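Long-range contacts in 2'-deoxycytidine 5'-triphosphate deaminase (Agrobacterium tumefaciens, PDB 2R9Q), which probably catalyses the hydrolytic deamination of dCTP to dUTP: residues L204-K209 / Y261-R266; E98-P103 / A138-P143. All blocks are in the same frame, centred on the assembly; numbering follows the deposited sequence.

Contact 1: L204-K209 / Y261-R266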
loop_
_atom_site.group_PDB
_atom_site.type_symbol
_atom_site.label_atom_id
_atom_site.label_comp_id
_atom_site.label_asym_id
_atom_site.label_seq_id
_atom_site.Cartn_x
_atom_site.Cartn_y
_atom_site.Cartn_z
ATOM N N LEU B 204 19.524 21.475 -13.697
ATOM C CA LEU B 204 18.248 22.017 -13.281
ATOM C C LEU B 204 18.050 21.775 -11.788
ATOM O O LEU B 204 18.237 20.672 -11.292
ATOM C CB LEU B 204 17.107 21.428 -14.128
ATOM C CG LEU B 204 17.107 21.850 -15.624
ATOM C CD1 LEU B 204 16.232 20.978 -16.480
ATOM C CD2 LEU B 204 16.738 23.286 -15.829
ATOM N N SER B 205 17.683 22.824 -11.072
ATOM C CA SER B 205 17.475 22.735 -9.646
ATOM C C SER B 205 16.020 23.065 -9.304
ATOM O O SER B 205 15.312 23.668 -10.090
ATOM C CB SER B 205 18.457 23.648 -8.899
ATOM O OG SER B 205 18.283 24.986 -9.282
ATOM N N ILE B 206 15.599 22.642 -8.113
ATOM C CA ILE B 206 14.197 22.706 -7.727
ATOM C C ILE B 206 13.844 24.007 -7.010
ATOM O O ILE B 206 14.558 24.442 -6.129
ATOM C CB ILE B 206 13.767 21.435 -6.893
ATOM C CG1 ILE B 206 12.269 21.177 -7.060
ATOM C CG2 ILE B 206 14.184 21.540 -5.446
ATOM C CD1 ILE B 206 11.943 20.464 -8.375
ATOM N N ASP B 207 12.731 24.614 -7.404
ATOM C CA ASP B 207 12.220 25.801 -6.755
ATOM C C ASP B 207 11.131 25.437 -5.765
ATOM O O ASP B 207 10.015 25.091 -6.156
ATOM C CB ASP B 207 11.647 26.758 -7.777
ATOM C CG ASP B 207 11.486 28.163 -7.233
ATOM O OD1 ASP B 207 11.151 28.353 -6.028
ATOM O OD2 ASP B 207 11.718 29.093 -8.033
ATOM N N LEU B 208 11.455 25.560 -4.487
ATOM C CA LEU B 208 10.548 25.256 -3.393
ATOM C C LEU B 208 10.166 26.521 -2.566
ATOM O O LEU B 208 9.589 26.423 -1.494
ATOM C CB LEU B 208 11.205 24.175 -2.513
ATOM C CG LEU B 208 10.777 22.717 -2.639
ATOM C CD1 LEU B 208 10.069 22.421 -3.941
ATOM C CD2 LEU B 208 11.979 21.781 -2.421
ATOM N N LYS B 209 10.475 27.700 -3.097
ATOM C CA LYS B 209 10.212 28.969 -2.392
ATOM C C LYS B 209 8.752 29.406 -2.529
ATOM O O LYS B 209 8.175 29.952 -1.582
ATOM C CB LYS B 209 11.172 30.082 -2.833
ATOM C CG LYS B 209 12.052 30.638 -1.710
ATOM C CD LYS B 209 13.295 29.797 -1.439
ATOM C CE LYS B 209 14.213 30.433 -0.406
ATOM N NZ LYS B 209 13.598 30.499 0.969
ATOM N N TYR B 261 4.616 14.049 -7.422
ATOM C CA TYR B 261 4.675 15.470 -7.226
ATOM C C TYR B 261 4.965 16.159 -8.563
ATOM O O TYR B 261 5.856 15.759 -9.292
ATOM C CB TYR B 261 5.755 15.838 -6.189
ATOM C CG TYR B 261 5.538 15.273 -4.796
ATOM C CD1 TYR B 261 4.892 16.022 -3.821
ATOM C CD2 TYR B 261 5.938 14.001 -4.473
ATOM C CE1 TYR B 261 4.654 15.515 -2.566
ATOM C CE2 TYR B 261 5.712 13.487 -3.221
ATOM C CZ TYR B 261 5.064 14.249 -2.238
ATOM O OH TYR B 261 4.846 13.725 -0.922
ATOM N N ILE B 262 4.206 17.201 -8.883
ATOM C CA ILE B 262 4.505 18.046 -10.042
ATOM C C ILE B 262 5.107 19.323 -9.488
ATOM O O ILE B 262 4.460 20.079 -8.769
ATOM C CB ILE B 262 3.255 18.376 -10.926
ATOM C CG1 ILE B 262 2.658 17.105 -11.521
ATOM C CG2 ILE B 262 3.620 19.334 -12.036
ATOM C CD1 ILE B 262 1.239 17.301 -12.043
ATOM N N LEU B 263 6.363 19.539 -9.852
ATOM C CA LEU B 263 7.167 20.601 -9.314
ATOM C C LEU B 263 7.855 21.380 -10.426
ATOM O O LEU B 263 7.817 20.995 -11.603
ATOM C CB LEU B 263 8.185 20.027 -8.315
ATOM C CG LEU B 263 7.639 19.326 -7.067
ATOM C CD1 LEU B 263 8.777 18.623 -6.362
ATOM C CD2 LEU B 263 6.912 20.315 -6.146
ATOM N N VAL B 264 8.474 22.496 -10.043
ATOM C CA VAL B 264 9.077 23.419 -11.003
ATOM C C VAL B 264 10.573 23.737 -10.734
ATOM O O VAL B 264 11.012 23.887 -9.602
ATOM C CB VAL B 264 8.152 24.711 -11.251
ATOM C CG1 VAL B 264 7.303 25.027 -10.061
ATOM C CG2 VAL B 264 8.958 25.910 -11.690
ATOM N N SER B 265 11.331 23.787 -11.819
ATOM C CA SER B 265 12.720 24.223 -11.814
ATOM C C SER B 265 12.904 25.706 -11.439
ATOM O O SER B 265 12.079 26.545 -11.777
ATOM C CB SER B 265 13.366 23.945 -13.183
ATOM O OG SER B 265 12.997 24.878 -14.177
ATOM N N ARG B 266 13.997 26.021 -10.754
ATOM C CA ARG B 266 14.367 27.426 -10.529
ATOM C C ARG B 266 14.794 28.076 -11.844
ATOM O O ARG B 266 14.411 29.209 -12.128
ATOM C CB ARG B 266 15.506 27.557 -9.523
ATOM C CG ARG B 266 15.158 27.129 -8.123
ATOM C CD ARG B 266 16.190 27.619 -7.128
ATOM N NE ARG B 266 17.507 27.254 -7.594
ATOM C CZ ARG B 266 18.602 27.993 -7.470
ATOM N NH1 ARG B 266 18.590 29.191 -6.878
ATOM N NH2 ARG B 266 19.727 27.521 -7.965
HETATM O O HOH W 1 8.354 23.371 -7.356
#
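Ile206 and Ser265 form a single backbone bridge between two sheets of the C-terminal dUTPase-like domain. The chain runs off the end of strand 202-205 and crosses strand 261-269 where that strand turns a corner. Two backbone bonds make the bridge: Arg266 N gives to Ser205 O (2.8 Å), and Asp207 N gives to Val264 O (2.9 Å). A water extends it, donating to Asp207 O and accepting from Val264 N. The Arg266 side chain bends at chi3 (-51°) and reaches back to Ser205. Its NE and NH2 both donate to the one OG, at 2.9 Å and 3.2 Å, and OG lies close to the guanidinium plane. The hydroxyl's stronger partner is Glu267 OE2. The Arg266 stem crosses Asp207 at about a right angle, CG lying 3.5 Å from Asp207 CB. Asp207 OD1 accepts from Lys209 N in an Asx turn, while OD2 forms a salt bridge with Arg312. On the apolar side, Ile206 CD1 rests 3.8 Å from Leu263 CB. Leu326 of strand 324-327 touches Ile206, Leu208 and Leu263, and Leu315 of strand 311-319 packs on Ile206.

Contact 2: E98-P103 / A138-P143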
loop_
_atom_site.group_PDB
_atom_site.type_symbol
_atom_site.label_atom_id
_atom_site.label_comp_id
_atom_site.label_asym_id
_atom_site.label_seq_id
_atom_site.Cartn_x
_atom_site.Cartn_y
_atom_site.Cartn_z
ATOM N N GLU B 98 1.703 3.599 -35.952
ATOM C CA GLU B 98 2.922 3.882 -36.707
ATOM C C GLU B 98 3.870 2.698 -36.772
ATOM O O GLU B 98 4.033 1.968 -35.801
ATOM C CB GLU B 98 3.647 5.090 -36.136
ATOM C CG GLU B 98 2.914 6.403 -36.371
ATOM C CD GLU B 98 1.616 6.505 -35.584
ATOM O OE1 GLU B 98 1.608 6.143 -34.372
ATOM O OE2 GLU B 98 0.613 6.936 -36.182
ATOM N N SER B 99 4.466 2.496 -37.940
ATOM C CA SER B 99 5.511 1.484 -38.121
ATOM C C SER B 99 6.655 2.059 -38.949
ATOM O O SER B 99 6.527 3.136 -39.553
ATOM C CB SER B 99 4.972 0.116 -38.653
ATOM O OG SER B 99 4.560 0.092 -40.008
ATOM N N LEU B 100 7.784 1.357 -38.913
ATOM C CA LEU B 100 9.024 1.887 -39.454
ATOM C C LEU B 100 9.685 0.988 -40.512
ATOM O O LEU B 100 9.547 -0.229 -40.492
ATOM C CB LEU B 100 10.009 2.193 -38.315
ATOM C CG LEU B 100 9.599 3.237 -37.265
ATOM C CD1 LEU B 100 10.600 3.203 -36.119
ATOM C CD2 LEU B 100 9.458 4.672 -37.860
ATOM N N ALA B 101 10.347 1.650 -41.461
ATOM C CA ALA B 101 11.372 1.074 -42.331
ATOM C C ALA B 101 12.486 2.147 -42.448
ATOM O O ALA B 101 12.550 2.924 -43.393
ATOM C CB ALA B 101 10.786 0.711 -43.670
ATOM N N LEU B 102 13.337 2.202 -41.430
ATOM C CA LEU B 102 14.367 3.235 -41.296
ATOM C C LEU B 102 15.600 3.045 -42.222
ATOM O O LEU B 102 16.122 1.931 -42.356
ATOM C CB LEU B 102 14.837 3.298 -39.835
ATOM C CG LEU B 102 14.322 4.427 -38.921
ATOM C CD1 LEU B 102 12.879 4.800 -39.187
ATOM C CD2 LEU B 102 14.553 4.029 -37.457
ATOM N N PRO B 103 16.079 4.144 -42.845
ATOM C CA PRO B 103 17.413 4.163 -43.468
ATOM C C PRO B 103 18.488 3.642 -42.509
ATOM O O PRO B 103 18.448 3.987 -41.330
ATOM C CB PRO B 103 17.649 5.651 -43.751
ATOM C CG PRO B 103 16.288 6.245 -43.876
ATOM C CD PRO B 103 15.376 5.426 -42.994
ATOM N N ALA B 138 19.453 1.596 -35.453
ATOM C CA ALA B 138 19.763 2.130 -36.775
ATOM C C ALA B 138 19.232 1.153 -37.792
ATOM O O ALA B 138 19.545 -0.020 -37.726
ATOM C CB ALA B 138 21.262 2.368 -36.964
ATOM N N GLY B 139 18.365 1.639 -38.673
ATOM C CA GLY B 139 17.858 0.851 -39.781
ATOM C C GLY B 139 16.669 -0.039 -39.502
ATOM O O GLY B 139 16.334 -0.869 -40.326
ATOM N N TYR B 140 16.000 0.168 -38.367
ATOM C CA TYR B 140 14.935 -0.713 -37.915
ATOM C C TYR B 140 13.742 -0.702 -38.873
ATOM O O TYR B 140 13.215 0.357 -39.243
ATOM C CB TYR B 140 14.477 -0.344 -36.477
ATOM C CG TYR B 140 13.305 -1.184 -35.943
ATOM C CD1 TYR B 140 13.517 -2.460 -35.416
ATOM C CD2 TYR B 140 11.984 -0.688 -35.963
ATOM C CE1 TYR B 140 12.448 -3.223 -34.957
ATOM C CE2 TYR B 140 10.927 -1.436 -35.510
ATOM C CZ TYR B 140 11.152 -2.703 -35.006
ATOM O OH TYR B 140 10.087 -3.468 -34.540
ATOM N N THR B 141 13.341 -1.915 -39.246
ATOM C CA THR B 141 12.127 -2.202 -39.978
ATOM C C THR B 141 11.255 -3.008 -39.072
ATOM O O THR B 141 11.687 -4.073 -38.585
ATOM C CB THR B 141 12.376 -3.049 -41.226
ATOM O OG1 THR B 141 13.215 -2.315 -42.108
ATOM C CG2 THR B 141 11.063 -3.400 -41.950
ATOM N N GLY B 142 10.023 -2.523 -38.869
ATOM C CA GLY B 142 9.070 -3.230 -38.042
ATOM C C GLY B 142 7.963 -2.417 -37.398
ATOM O O GLY B 142 7.826 -1.212 -37.620
ATOM N N PRO B 143 7.148 -3.103 -36.590
ATOM C CA PRO B 143 6.083 -2.483 -35.834
ATOM C C PRO B 143 6.589 -1.860 -34.544
ATOM O O PRO B 143 7.715 -2.108 -34.135
ATOM C CB PRO B 143 5.158 -3.655 -35.540
ATOM C CG PRO B 143 6.070 -4.767 -35.401
ATOM C CD PRO B 143 7.178 -4.556 -36.368
#
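Antiparallel beta pairing joins the end of strand 91-101 to the loop leading into strand 143-150, with Leu100 and Gly142 as its hydrogen-bonded pair. Leu100 N donates to Gly142 O at 2.9 Å, almost straight (176°). Gly142 N returns a bond of 2.9 Å to Leu100 O. Leu102 N then donates to Tyr140 O, also at 2.9 Å, from above the carbonyl plane. Beyond it, Gly139 CA makes a CA-H...O contact of 3.3 Å with Leu102 O. In the N-terminal dUTPase-like domain, this loop passes from strand 135-136 of one sheet to strand 143-150 of another. It turns at Gly142 and pairs with strand 91-101 on the way. Ala101 and Thr141 form a non-hydrogen-bonded pair, and their side chains share one face, where Thr141 OG1 stands 4.2 Å from Ala101 CB. Leu100 points to the other face. Its CD1 meets the edge of the Tyr140 ring at CD2, 4.1 Å away, and the two side chains cross at about a right angle. The ring extends with CG anti to the backbone N (chi1 177°), and its OH donates to Pro143 O at 2.8 Å, in the carbonyl plane. Asp128 N is a second partner of that hydroxyl, which fixes the ring at its far end. Leu100 and Leu102 continue inward to Phe168 of strand 162-170 and Ile136 of strand 135-136.

Contact 2 comes first along the chain, in the N-terminal dUTPase-like domain. Contact 1 follows, in the C-terminal one. Their centres are 38 Å apart, on opposite sides of the chain's centre, and their nearest atoms are about 25 Å apart. They share no strand or sheet. Contact 2 pairs the end of strand 91-101 with the loop that carries the chain from one sheet to the next. Contact 1 joins the chain just beyond strand 202-205 to strand 261-269, which belongs to a different sheet. Each lies within one of the two dUTPase-like domains, and neither contact bridges them.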